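Local coordinates for flagellar regulatory protein C (Vibrio cholerae, PDB 4QHS) that probably uses ATP hydrolysis by its heptameric AAA+ domain to activate sigma-54-dependent transcription of flagellar genes, at residues A[27-31]-A[181-186]; A[87-93]-A[138-143]; A[239-243]-A[254-258]. All blocks are in the same frame, centred on the assembly; numbering follows the deposited sequence.

Interaction 1 of 3, residues A[27-31]-A[181-186]; sequences LLALA and FPLTWP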
ATOM      1  N   LEU A  27     -30.486  33.599  27.395  1.00 42.06           N
ATOM      2  CA  LEU A  27     -30.340  32.264  26.909  1.00 44.81           C
ATOM      3  C   LEU A  27     -31.249  31.346  27.650  1.00 46.75           C
ATOM      4  O   LEU A  27     -31.949  30.577  27.052  1.00 44.14           O
ATOM      5  CB  LEU A  27     -28.929  31.793  27.153  1.00 44.50           C
ATOM      6  CG  LEU A  27     -27.978  31.616  26.010  1.00 56.29           C
ATOM      7  CD1 LEU A  27     -28.678  31.052  24.844  1.00 51.16           C
ATOM      8  CD2 LEU A  27     -27.420  32.928  25.681  1.00 68.57           C
ATOM      9  N   LEU A  28     -31.210  31.415  28.967  1.00 38.70           N
ATOM     10  CA  LEU A  28     -32.027  30.538  29.799  1.00 49.25           C
ATOM     11  C   LEU A  28     -33.526  30.708  29.540  1.00 52.93           C
ATOM     12  O   LEU A  28     -34.267  29.728  29.566  1.00 47.53           O
ATOM     13  CB  LEU A  28     -31.736  30.759  31.287  1.00 61.35           C
ATOM     14  CG  LEU A  28     -30.599  29.929  31.901  1.00 68.57           C
ATOM     15  CD1 LEU A  28     -30.419  28.598  31.173  1.00 65.35           C
ATOM     16  CD2 LEU A  28     -29.296  30.700  31.921  1.00 72.94           C
ATOM     17  N   ALA A  29     -33.971  31.938  29.288  1.00 48.97           N
ATOM     18  CA  ALA A  29     -35.365  32.172  28.903  1.00 48.17           C
ATOM     19  C   ALA A  29     -35.697  31.517  27.560  1.00 51.46           C
ATOM     20  O   ALA A  29     -36.813  31.038  27.360  1.00 57.03           O
ATOM     21  CB  ALA A  29     -35.655  33.642  28.844  1.00 38.36           C
ATOM     22  N   LEU A  30     -34.741  31.499  26.634  1.00 41.42           N
ATOM     23  CA  LEU A  30     -34.961  30.781  25.370  1.00 43.37           C
ATOM     24  C   LEU A  30     -35.039  29.284  25.665  1.00 43.01           C
ATOM     25  O   LEU A  30     -35.922  28.562  25.178  1.00 39.56           O
ATOM     26  CB  LEU A  30     -33.853  31.070  24.357  1.00 41.51           C
ATOM     27  CG  LEU A  30     -34.076  32.113  23.251  1.00 48.34           C
ATOM     28  CD1 LEU A  30     -35.426  32.732  23.346  1.00 45.36           C
ATOM     29  CD2 LEU A  30     -33.016  33.192  23.274  1.00 45.03           C
ATOM     30  N   ALA A  31     -34.108  28.832  26.487  1.00 41.54           N
ATOM     31  CA  ALA A  31     -34.076  27.443  26.888  1.00 41.62           C
ATOM     32  C   ALA A  31     -35.425  27.025  27.495  1.00 46.50           C
ATOM     33  O   ALA A  31     -35.999  26.010  27.089  1.00 44.26           O
ATOM     34  CB  ALA A  31     -32.938  27.212  27.861  1.00 41.51           C
ATOM     35  N   PHE A 181     -33.501  24.935  16.634  1.00 41.36           N
ATOM     36  CA  PHE A 181     -33.428  25.842  17.751  1.00 40.11           C
ATOM     37  C   PHE A 181     -32.064  25.920  18.407  1.00 39.80           C
ATOM     38  O   PHE A 181     -31.841  25.404  19.462  1.00 39.75           O
ATOM     39  CB  PHE A 181     -34.483  25.459  18.775  1.00 40.64           C
ATOM     40  CG  PHE A 181     -34.897  26.573  19.659  1.00 51.70           C
ATOM     41  CD1 PHE A 181     -35.808  27.484  19.240  1.00 43.12           C
ATOM     42  CD2 PHE A 181     -34.388  26.695  20.920  1.00 42.23           C
ATOM     43  CE1 PHE A 181     -36.180  28.486  20.035  1.00 50.35           C
ATOM     44  CE2 PHE A 181     -34.768  27.706  21.719  1.00 52.66           C
ATOM     45  CZ  PHE A 181     -35.672  28.599  21.279  1.00 51.13           C
ATOM     46  N   PRO A 182     -31.144  26.595  17.768  1.00 39.76           N
ATOM     47  CA  PRO A 182     -29.800  26.688  18.292  1.00 44.03           C
ATOM     48  C   PRO A 182     -29.661  27.727  19.366  1.00 47.70           C
ATOM     49  O   PRO A 182     -30.248  28.770  19.295  1.00 51.40           O
ATOM     50  CB  PRO A 182     -29.001  27.083  17.076  1.00 39.66           C
ATOM     51  CG  PRO A 182     -29.929  27.552  16.165  1.00 40.27           C
ATOM     52  CD  PRO A 182     -31.143  26.824  16.336  1.00 39.97           C
ATOM     53  N   LEU A 183     -28.878  27.411  20.367  1.00 40.24           N
ATOM     54  CA  LEU A 183     -28.568  28.316  21.426  1.00 40.98           C
ATOM     55  C   LEU A 183     -27.075  28.440  21.534  1.00 46.55           C
ATOM     56  O   LEU A 183     -26.383  27.490  21.786  1.00 46.89           O
ATOM     57  CB  LEU A 183     -29.155  27.818  22.728  1.00 41.48           C
ATOM     58  CG  LEU A 183     -30.666  27.658  22.726  1.00 43.28           C
ATOM     59  CD1 LEU A 183     -31.122  27.124  23.990  1.00 42.13           C
ATOM     60  CD2 LEU A 183     -31.265  28.978  22.517  1.00 47.30           C
ATOM     61  N   THR A 184     -26.583  29.638  21.340  1.00 43.28           N
ATOM     62  CA  THR A 184     -25.175  29.857  21.370  1.00 44.75           C
ATOM     63  C   THR A 184     -24.722  30.390  22.720  1.00 50.29           C
ATOM     64  O   THR A 184     -24.967  31.506  23.080  1.00 46.29           O
ATOM     65  CB  THR A 184     -24.738  30.765  20.239  1.00 47.58           C
ATOM     66  OG1 THR A 184     -25.069  30.170  18.993  1.00 44.39           O
ATOM     67  CG2 THR A 184     -23.270  30.963  20.294  1.00 42.61           C
ATOM     68  N   TRP A 185     -24.039  29.540  23.450  1.00 54.39           N
ATOM     69  CA  TRP A 185     -23.563  29.817  24.774  1.00 58.89           C
ATOM     70  C   TRP A 185     -22.193  30.468  24.714  1.00 68.51           C
ATOM     71  O   TRP A 185     -21.201  29.791  24.605  1.00 75.21           O
ATOM     72  CB  TRP A 185     -23.469  28.494  25.491  1.00 58.77           C
ATOM     73  CG  TRP A 185     -23.390  28.597  26.886  1.00 69.18           C
ATOM     74  CD1 TRP A 185     -22.308  28.382  27.639  1.00 73.73           C
ATOM     75  CD2 TRP A 185     -24.433  28.949  27.768  1.00 71.98           C
ATOM     76  NE1 TRP A 185     -22.596  28.579  28.949  1.00 77.33           N
ATOM     77  CE2 TRP A 185     -23.905  28.942  29.054  1.00 73.14           C
ATOM     78  CE3 TRP A 185     -25.765  29.290  27.597  1.00 74.60           C
ATOM     79  CZ2 TRP A 185     -24.659  29.241  30.160  1.00 60.41           C
ATOM     80  CZ3 TRP A 185     -26.502  29.589  28.689  1.00 65.94           C
ATOM     81  CH2 TRP A 185     -25.959  29.560  29.953  1.00 61.77           C
ATOM     82  N   PRO A 186     -22.136  31.785  24.787  1.00 72.18           N
ATOM     83  CA  PRO A 186     -20.913  32.538  24.537  1.00 64.65           C
ATOM     84  C   PRO A 186     -19.729  32.229  25.445  1.00 54.95           C
ATOM     85  O   PRO A 186     -19.840  31.634  26.482  1.00 56.01           O
ATOM     86  CB  PRO A 186     -21.365  33.960  24.779  1.00 70.30           C
ATOM     87  CG  PRO A 186     -22.367  33.832  25.841  1.00 73.33           C
ATOM     88  CD  PRO A 186     -22.968  32.470  25.780  1.00 74.79           C
TER
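Leu27 meets Trp185 obliquely, its CB and CG lying against the benzo half of the indole; CG comes to 3.6 Å from CE3 of Trp185, and CB is equally near the neighbouring CZ3. Leu28 reaches the same ring from another direction, placing CD2 near the plane at its rim, 4.0 Å from CH2 of Trp185. CG of Trp185 is turned away from the backbone N (chi1 -163°), which carries the indole toward the helix. CD of Pro186 lies above one face, displaced toward the rim. NE1 makes a weak hydrogen bond to O of Ser49, in the P-loop. This is the close-packed end of the contact. In the middle, Leu183 runs past Leu27 in the opposite sense, with CD1 of Leu27 3.9 Å from CB of Leu183. Strand 182-184 is an edge strand, within this chain, of the parallel sheet, whose order 2-3-4-1-5 belongs to the AAA+ alpha-beta core; the backbone of Leu183 is hydrogen-bonded to Met42 and Leu44 of strand 41-44. Helix segment 27-31 runs alongside it, nearly antiparallel, the two short axes 9.5 Å apart at 162°. The fork of Leu183 spreads under the helix: CD2 touches CB of Leu30 at 3.8 Å, whereas CD1 turns toward Ala31. Met54 of helix 51-61 covers Ala31, Leu183 and Trp185. The solvent side is at Thr184, exposed and turned away from the helix, near the partly exposed Leu27. At the Phe181 end, CE2 approaches O of Leu30 obliquely, and Leu247 and Ile246 of a neighbouring subunit pack on Leu30 and Phe181, respectively.

Interaction 2 of 3, residues A[87-93]-A[138-143]; sequences FGYEKGA and VERLGS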
ATOM      1  N   PHE A  87     -25.761   2.838  19.340  1.00 41.28           N
ATOM      2  CA  PHE A  87     -26.794   1.967  18.786  1.00 32.77           C
ATOM      3  C   PHE A  87     -26.896   0.623  19.483  1.00 35.90           C
ATOM      4  O   PHE A  87     -27.910  -0.065  19.368  1.00 35.82           O
ATOM      5  CB  PHE A  87     -26.540   1.759  17.293  1.00 33.97           C
ATOM      6  CG  PHE A  87     -26.662   3.016  16.506  1.00 44.60           C
ATOM      7  CD1 PHE A  87     -27.903   3.501  16.143  1.00 58.04           C
ATOM      8  CD2 PHE A  87     -25.542   3.744  16.164  1.00 50.68           C
ATOM      9  CE1 PHE A  87     -28.023   4.685  15.433  1.00 63.45           C
ATOM     10  CE2 PHE A  87     -25.659   4.924  15.449  1.00 45.66           C
ATOM     11  CZ  PHE A  87     -26.898   5.394  15.088  1.00 51.09           C
ATOM     12  N   GLY A  88     -25.853   0.244  20.210  1.00 39.63           N
ATOM     13  CA  GLY A  88     -25.834  -1.054  20.847  1.00 34.28           C
ATOM     14  C   GLY A  88     -25.533  -2.085  19.779  1.00 41.61           C
ATOM     15  O   GLY A  88     -25.421  -1.749  18.603  1.00 34.74           O
ATOM     16  N   TYR A  89     -25.429  -3.346  20.180  1.00 35.92           N
ATOM     17  CA  TYR A  89     -25.030  -4.391  19.261  1.00 44.69           C
ATOM     18  C   TYR A  89     -25.450  -5.758  19.768  1.00 45.24           C
ATOM     19  O   TYR A  89     -25.777  -5.940  20.944  1.00 38.49           O
ATOM     20  CB  TYR A  89     -23.514  -4.363  19.037  1.00 42.21           C
ATOM     21  CG  TYR A  89     -22.700  -4.316  20.318  1.00 40.32           C
ATOM     22  CD1 TYR A  89     -22.404  -3.098  20.930  1.00 45.23           C
ATOM     23  CD2 TYR A  89     -22.238  -5.485  20.921  1.00 43.32           C
ATOM     24  CE1 TYR A  89     -21.663  -3.044  22.101  1.00 45.52           C
ATOM     25  CE2 TYR A  89     -21.498  -5.441  22.097  1.00 44.33           C
ATOM     26  CZ  TYR A  89     -21.210  -4.216  22.680  1.00 48.48           C
ATOM     27  OH  TYR A  89     -20.468  -4.156  23.837  1.00 54.15           O
ATOM     28  N   GLU A  90     -25.444  -6.714  18.855  1.00 39.21           N
ATOM     29  CA  GLU A  90     -25.687  -8.097  19.204  1.00 48.67           C
ATOM     30  C   GLU A  90     -24.353  -8.822  19.248  1.00 49.92           C
ATOM     31  O   GLU A  90     -23.357  -8.348  18.689  1.00 45.78           O
ATOM     32  CB  GLU A  90     -26.661  -8.734  18.213  1.00 41.96           C
ATOM     33  CG  GLU A  90     -28.041  -8.054  18.235  1.00 49.84           C
ATOM     34  CD  GLU A  90     -28.809  -8.295  19.539  1.00 60.38           C
ATOM     35  OE1 GLU A  90     -28.601  -9.343  20.188  1.00 72.08           O
ATOM     36  OE2 GLU A  90     -29.632  -7.437  19.915  1.00 62.14           O
ATOM     37  N   LYS A  91     -24.326  -9.943  19.958  1.00 54.30           N
ATOM     38  CA  LYS A  91     -23.111 -10.720  20.095  1.00 48.37           C
ATOM     39  C   LYS A  91     -22.604 -11.026  18.695  1.00 51.50           C
ATOM     40  O   LYS A  91     -23.385 -11.395  17.823  1.00 62.46           O
ATOM     41  CB  LYS A  91     -23.375 -12.001  20.902  1.00 51.20           C
ATOM     42  CG  LYS A  91     -22.137 -12.850  21.154  1.00 57.97           C
ATOM     43  CD  LYS A  91     -22.446 -14.067  22.036  1.00 60.14           C
ATOM     44  CE  LYS A  91     -21.175 -14.872  22.319  1.00 67.13           C
ATOM     45  NZ  LYS A  91     -21.419 -16.128  23.083  1.00 74.74           N
ATOM     46  N   GLY A  92     -21.314 -10.806  18.465  1.00 51.16           N
ATOM     47  CA  GLY A  92     -20.709 -11.078  17.172  1.00 49.78           C
ATOM     48  C   GLY A  92     -20.830  -9.969  16.130  1.00 55.64           C
ATOM     49  O   GLY A  92     -20.370 -10.150  15.010  1.00 54.93           O
ATOM     50  N   ALA A  93     -21.405  -8.826  16.458  1.00 46.38           N
ATOM     51  CA  ALA A  93     -21.599  -7.791  15.457  1.00 48.60           C
ATOM     52  C   ALA A  93     -20.307  -7.256  14.888  1.00 51.58           C
ATOM     53  O   ALA A  93     -20.229  -6.903  13.750  1.00 53.60           O
ATOM     54  CB  ALA A  93     -22.421  -6.678  15.993  1.00 46.95           C
ATOM     55  N   VAL A 138     -34.592   2.585  16.300  1.00 37.17           N
ATOM     56  CA  VAL A 138     -33.196   2.258  16.269  1.00 35.89           C
ATOM     57  C   VAL A 138     -32.972   0.777  16.123  1.00 40.69           C
ATOM     58  O   VAL A 138     -33.824  -0.008  16.406  1.00 43.57           O
ATOM     59  CB  VAL A 138     -32.468   2.802  17.488  1.00 40.04           C
ATOM     60  CG1 VAL A 138     -33.018   2.218  18.727  1.00 31.62           C
ATOM     61  CG2 VAL A 138     -31.031   2.514  17.384  1.00 35.24           C
ATOM     62  N   GLU A 139     -31.808   0.417  15.642  1.00 42.15           N
ATOM     63  CA  GLU A 139     -31.442  -0.951  15.434  1.00 40.48           C
ATOM     64  C   GLU A 139     -30.090  -1.143  16.004  1.00 38.83           C
ATOM     65  O   GLU A 139     -29.260  -0.311  15.851  1.00 42.44           O
ATOM     66  CB  GLU A 139     -31.335  -1.230  13.970  1.00 47.48           C
ATOM     67  CG  GLU A 139     -32.428  -2.016  13.437  1.00 74.83           C
ATOM     68  CD  GLU A 139     -32.938  -1.448  12.161  1.00102.08           C
ATOM     69  OE1 GLU A 139     -33.075  -0.214  12.078  1.00108.96           O
ATOM     70  OE2 GLU A 139     -33.204  -2.237  11.237  1.00112.67           O
ATOM     71  N   ARG A 140     -29.863  -2.263  16.640  1.00 36.22           N
ATOM     72  CA  ARG A 140     -28.568  -2.543  17.195  1.00 42.53           C
ATOM     73  C   ARG A 140     -27.656  -3.024  16.100  1.00 47.03           C
ATOM     74  O   ARG A 140     -28.123  -3.554  15.127  1.00 36.98           O
ATOM     75  CB  ARG A 140     -28.683  -3.604  18.271  1.00 40.69           C
ATOM     76  CG  ARG A 140     -29.130  -3.112  19.613  1.00 39.82           C
ATOM     77  CD  ARG A 140     -29.391  -4.259  20.498  1.00 40.83           C
ATOM     78  NE  ARG A 140     -29.924  -3.881  21.781  1.00 41.96           N
ATOM     79  CZ  ARG A 140     -30.121  -4.729  22.770  1.00 41.55           C
ATOM     80  NH1 ARG A 140     -29.836  -5.984  22.607  1.00 38.66           N
ATOM     81  NH2 ARG A 140     -30.605  -4.323  23.904  1.00 40.40           N
ATOM     82  N   LEU A 141     -26.355  -2.847  16.281  1.00 42.32           N
ATOM     83  CA  LEU A 141     -25.393  -3.371  15.321  1.00 39.08           C
ATOM     84  C   LEU A 141     -25.542  -4.886  15.227  1.00 43.24           C
ATOM     85  O   LEU A 141     -25.644  -5.573  16.250  1.00 37.70           O
ATOM     86  CB  LEU A 141     -23.953  -3.007  15.709  1.00 39.14           C
ATOM     87  CG  LEU A 141     -23.489  -1.546  15.653  1.00 40.57           C
ATOM     88  CD1 LEU A 141     -21.998  -1.463  15.978  1.00 45.56           C
ATOM     89  CD2 LEU A 141     -23.755  -0.920  14.309  1.00 42.58           C
ATOM     90  N   GLY A 142     -25.570  -5.393  13.998  1.00 40.92           N
ATOM     91  CA  GLY A 142     -25.658  -6.821  13.759  1.00 41.77           C
ATOM     92  C   GLY A 142     -27.033  -7.378  14.057  1.00 43.41           C
ATOM     93  O   GLY A 142     -27.165  -8.537  14.440  1.00 55.41           O
ATOM     94  N   SER A 143     -28.055  -6.544  13.895  1.00 44.45           N
ATOM     95  CA  SER A 143     -29.443  -6.972  14.078  1.00 38.96           C
ATOM     96  C   SER A 143     -30.344  -6.269  13.080  1.00 42.32           C
ATOM     97  O   SER A 143     -30.025  -5.177  12.615  1.00 44.92           O
ATOM     98  CB  SER A 143     -29.921  -6.679  15.502  1.00 38.57           C
ATOM     99  OG  SER A 143     -31.344  -6.629  15.567  1.00 55.54           O
TER
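The phenyl ring of Phe87 receives CG2 of Val138 at its edge, near the ring plane and 3.5 Å from CD1, while helix 123-135 supplies Leu125, Lys128 and Val132 around the same side chain. A second flat group, the guanidinium of Arg140, is met at its edge by the carboxylate of Glu90 in a salt bridge: NH1 of Arg140 donates to OE2 of Glu90 over 3.1 Å. The two planes differ by only 23°, yet the donor stands 39° out of the carboxylate plane. A bend at chi2 (-68°) brings the Glu90 carboxylate round to the extended Arg140 chain, which it crosses at about a right angle. NE of Arg140 makes a second salt bridge, to Glu106, so the two anions probably fix the rotation of the head group.

The backbones themselves form a single beta bridge, Tyr89 with Leu141. Leu141 N donates to Gly88 O at 2.7 Å, and Leu141 O accepts from Glu90 N at 2.9 Å. CB of Tyr89 also lies 3.6 Å from CB of Leu141. A type II turn from Glu90 to Ala93 follows the bridge on one side, while Leu141 itself sits within the type II turn from Arg140 to Ser143. CB of Ala93 fits against O of Leu141 at 3.4 Å. Gly92 and Ala93 begin the GAFTGA sequence, the sigma-54-contacting loop of this activator family; the bridge joins the base of that loop to the turn following strand 137-139.

Interaction 3 of 3, residues A[239-243]-A[254-258]; sequences NVVQR and QSEHI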
ATOM      1  N   ASN A 239      -9.717  25.395  36.929  1.00 47.86           N
ATOM      2  CA  ASN A 239      -8.345  25.205  37.307  1.00 50.31           C
ATOM      3  C   ASN A 239      -7.837  26.264  38.260  1.00 51.72           C
ATOM      4  O   ASN A 239      -7.215  25.947  39.236  1.00 50.10           O
ATOM      5  CB  ASN A 239      -7.447  25.158  36.086  1.00 49.40           C
ATOM      6  CG  ASN A 239      -7.243  23.778  35.571  1.00 60.63           C
ATOM      7  OD1 ASN A 239      -7.905  22.856  35.979  1.00 59.09           O
ATOM      8  ND2 ASN A 239      -6.321  23.631  34.662  1.00 70.15           N
ATOM      9  N   VAL A 240      -8.076  27.520  37.941  1.00 37.83           N
ATOM     10  CA  VAL A 240      -7.520  28.604  38.694  1.00 33.85           C
ATOM     11  C   VAL A 240      -8.099  28.603  40.098  1.00 43.13           C
ATOM     12  O   VAL A 240      -7.406  28.769  41.064  1.00 37.41           O
ATOM     13  CB  VAL A 240      -7.807  29.912  37.981  1.00 43.04           C
ATOM     14  CG1 VAL A 240      -7.526  31.079  38.854  1.00 40.46           C
ATOM     15  CG2 VAL A 240      -7.024  29.999  36.720  1.00 34.91           C
ATOM     16  N   VAL A 241      -9.388  28.382  40.197  1.00 39.42           N
ATOM     17  CA  VAL A 241     -10.038  28.375  41.472  1.00 45.23           C
ATOM     18  C   VAL A 241      -9.564  27.259  42.352  1.00 42.90           C
ATOM     19  O   VAL A 241      -9.294  27.459  43.492  1.00 48.76           O
ATOM     20  CB  VAL A 241     -11.525  28.284  41.316  1.00 49.40           C
ATOM     21  CG1 VAL A 241     -12.155  28.189  42.650  1.00 51.43           C
ATOM     22  CG2 VAL A 241     -12.028  29.486  40.616  1.00 40.82           C
ATOM     23  N   GLN A 242      -9.455  26.076  41.800  1.00 45.71           N
ATOM     24  CA  GLN A 242      -8.956  24.936  42.536  1.00 52.02           C
ATOM     25  C   GLN A 242      -7.529  25.144  42.990  1.00 51.33           C
ATOM     26  O   GLN A 242      -7.188  24.830  44.092  1.00 50.77           O
ATOM     27  CB  GLN A 242      -9.005  23.702  41.662  1.00 50.82           C
ATOM     28  CG  GLN A 242      -9.954  22.670  42.102  1.00 68.55           C
ATOM     29  CD  GLN A 242      -9.861  21.412  41.277  1.00 80.73           C
ATOM     30  OE1 GLN A 242     -10.618  21.230  40.358  1.00 68.89           O
ATOM     31  NE2 GLN A 242      -8.927  20.542  41.607  1.00 91.38           N
ATOM     32  N   ARG A 243      -6.708  25.670  42.109  1.00 38.67           N
ATOM     33  CA  ARG A 243      -5.361  26.012  42.442  1.00 39.22           C
ATOM     34  C   ARG A 243      -5.358  27.009  43.584  1.00 47.67           C
ATOM     35  O   ARG A 243      -4.602  26.895  44.516  1.00 45.74           O
ATOM     36  CB  ARG A 243      -4.661  26.601  41.222  1.00 43.14           C
ATOM     37  CG  ARG A 243      -3.230  26.892  41.378  1.00 33.16           C
ATOM     38  CD  ARG A 243      -2.700  27.588  40.184  1.00 44.89           C
ATOM     39  NE  ARG A 243      -2.841  26.776  38.999  1.00 58.61           N
ATOM     40  CZ  ARG A 243      -3.496  27.128  37.910  1.00 55.97           C
ATOM     41  NH1 ARG A 243      -4.078  28.291  37.819  1.00 49.43           N
ATOM     42  NH2 ARG A 243      -3.569  26.302  36.909  1.00 56.97           N
ATOM     43  N   GLN A 254      -3.612  34.587  43.263  1.00 76.06           N
ATOM     44  CA  GLN A 254      -3.664  33.281  42.654  1.00 60.71           C
ATOM     45  C   GLN A 254      -3.225  33.372  41.174  1.00 68.86           C
ATOM     46  O   GLN A 254      -3.208  34.454  40.589  1.00 58.76           O
ATOM     47  CB  GLN A 254      -5.058  32.707  42.798  1.00 67.26           C
ATOM     48  CG  GLN A 254      -5.942  32.979  41.605  1.00 74.03           C
ATOM     49  CD  GLN A 254      -6.265  34.432  41.440  1.00 66.67           C
ATOM     50  OE1 GLN A 254      -5.959  35.034  40.406  1.00 58.85           O
ATOM     51  NE2 GLN A 254      -6.916  35.008  42.445  1.00 56.78           N
ATOM     52  N   SER A 255      -2.870  32.233  40.577  1.00 61.00           N
ATOM     53  CA  SER A 255      -1.936  32.238  39.462  1.00 62.22           C
ATOM     54  C   SER A 255      -2.538  32.061  38.075  1.00 71.61           C
ATOM     55  O   SER A 255      -3.492  31.304  37.879  1.00 74.71           O
ATOM     56  CB  SER A 255      -0.887  31.142  39.685  1.00 67.87           C
ATOM     57  OG  SER A 255      -0.241  31.305  40.935  1.00 85.67           O
ATOM     58  N   GLU A 256      -1.954  32.766  37.109  1.00 73.57           N
ATOM     59  CA  GLU A 256      -2.188  32.452  35.701  1.00 86.38           C
ATOM     60  C   GLU A 256      -1.118  32.905  34.678  1.00101.51           C
ATOM     61  O   GLU A 256      -1.483  33.520  33.682  1.00 93.62           O
ATOM     62  CB  GLU A 256      -3.535  33.038  35.292  1.00 75.90           C
ATOM     63  CG  GLU A 256      -3.807  34.381  35.884  1.00 73.51           C
ATOM     64  CD  GLU A 256      -5.282  34.654  36.024  1.00 71.42           C
ATOM     65  OE1 GLU A 256      -5.702  35.760  35.628  1.00 77.36           O
ATOM     66  OE2 GLU A 256      -6.011  33.769  36.537  1.00 60.48           O
ATOM     67  N   HIS A 257       0.170  32.587  34.855  1.00126.85           N
ATOM     68  CA  HIS A 257       0.754  31.848  35.980  1.00135.77           C
ATOM     69  C   HIS A 257       2.103  32.507  36.309  1.00141.63           C
ATOM     70  O   HIS A 257       2.970  32.589  35.440  1.00148.38           O
ATOM     71  CB  HIS A 257       0.929  30.360  35.635  1.00134.84           C
ATOM     72  CG  HIS A 257       1.349  29.503  36.794  1.00131.69           C
ATOM     73  ND1 HIS A 257       2.654  29.425  37.230  1.00134.96           N
ATOM     74  CD2 HIS A 257       0.637  28.670  37.590  1.00126.15           C
ATOM     75  CE1 HIS A 257       2.726  28.591  38.253  1.00133.65           C
ATOM     76  NE2 HIS A 257       1.515  28.120  38.492  1.00128.77           N
ATOM     77  N   ILE A 258       2.258  32.977  37.551  1.00137.72           N
ATOM     78  CA  ILE A 258       3.363  33.854  37.975  1.00139.32           C
ATOM     79  C   ILE A 258       3.373  35.083  37.033  1.00140.05           C
ATOM     80  O   ILE A 258       4.415  35.674  36.727  1.00144.34           O
ATOM     81  CB  ILE A 258       4.749  33.064  38.061  1.00130.86           C
ATOM     82  CG1 ILE A 258       5.562  33.486  39.297  1.00130.37           C
ATOM     83  CG2 ILE A 258       5.590  33.083  36.766  1.00134.19           C
ATOM     84  CD1 ILE A 258       6.170  34.873  39.224  1.00129.64           C
TER
HETATM   85  O   HOH W   1      -4.846  29.978  41.186  1.00 40.98           O
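A single water ties Val240 to Ser255: it donates to Val240 O at 2.8 Å and accepts from Ser255 N at 3.1 Å. The helix thereby reaches an irregular segment through solvent at the backbone level. Beside it the side chain of Val240 packs on the segment, CG1 lying 3.7 Å from CG of Gln254. OE2 of Glu256 approaches both Val240 methyls, each at 3.9 Å, and has no polar partner in the model; such burial could favour its protonation, although NH1 of Arg243, 5.9 Å from OE2 of Glu256, would probably favour the charged form.

Arg243 lies along the other flank. Its CD passes CB of Ser255 at 4.0 Å, and the bend at chi3 (-61°) beyond it turns the guanidinium between two groups: Asn239 O over the centre of one face, and CD2 of the poorly ordered His257 off-centre over the opposite face. NH1 comes within 3.1 Å of Ser255 O. A neighbouring subunit also holds the head group, by a hydrogen bond from NH2 to Asn179 O and a weak one from NE to Val180 O. Helix 233-247, which starts in the GNVREL sensor II sequence, thus joins the C-terminal tail to a subunit interface in the helical AAA+ lid.

Followed from the N terminus, the chain enters interaction 1 at helix 23-35 and closes it 150 residues later at edge strand 182-184, enclosing most of the alpha-beta core. Interaction 2 opens and closes within that span: 87-93 and 138-143 join across 45 residues, at a site whose centre is about 35 Å from that of interaction 1, where the GAFTGA loop leaves the core. Interaction 3 follows in series, a short closure between 239-243 and 254-258 in the lid, and its centre lies about 46 Å from that of interaction 2, on the opposite side of the chain's centre. Interactions 1 and 3 lie on complementary sides of the same kind of subunit interface, and no two of the three touch within the chain.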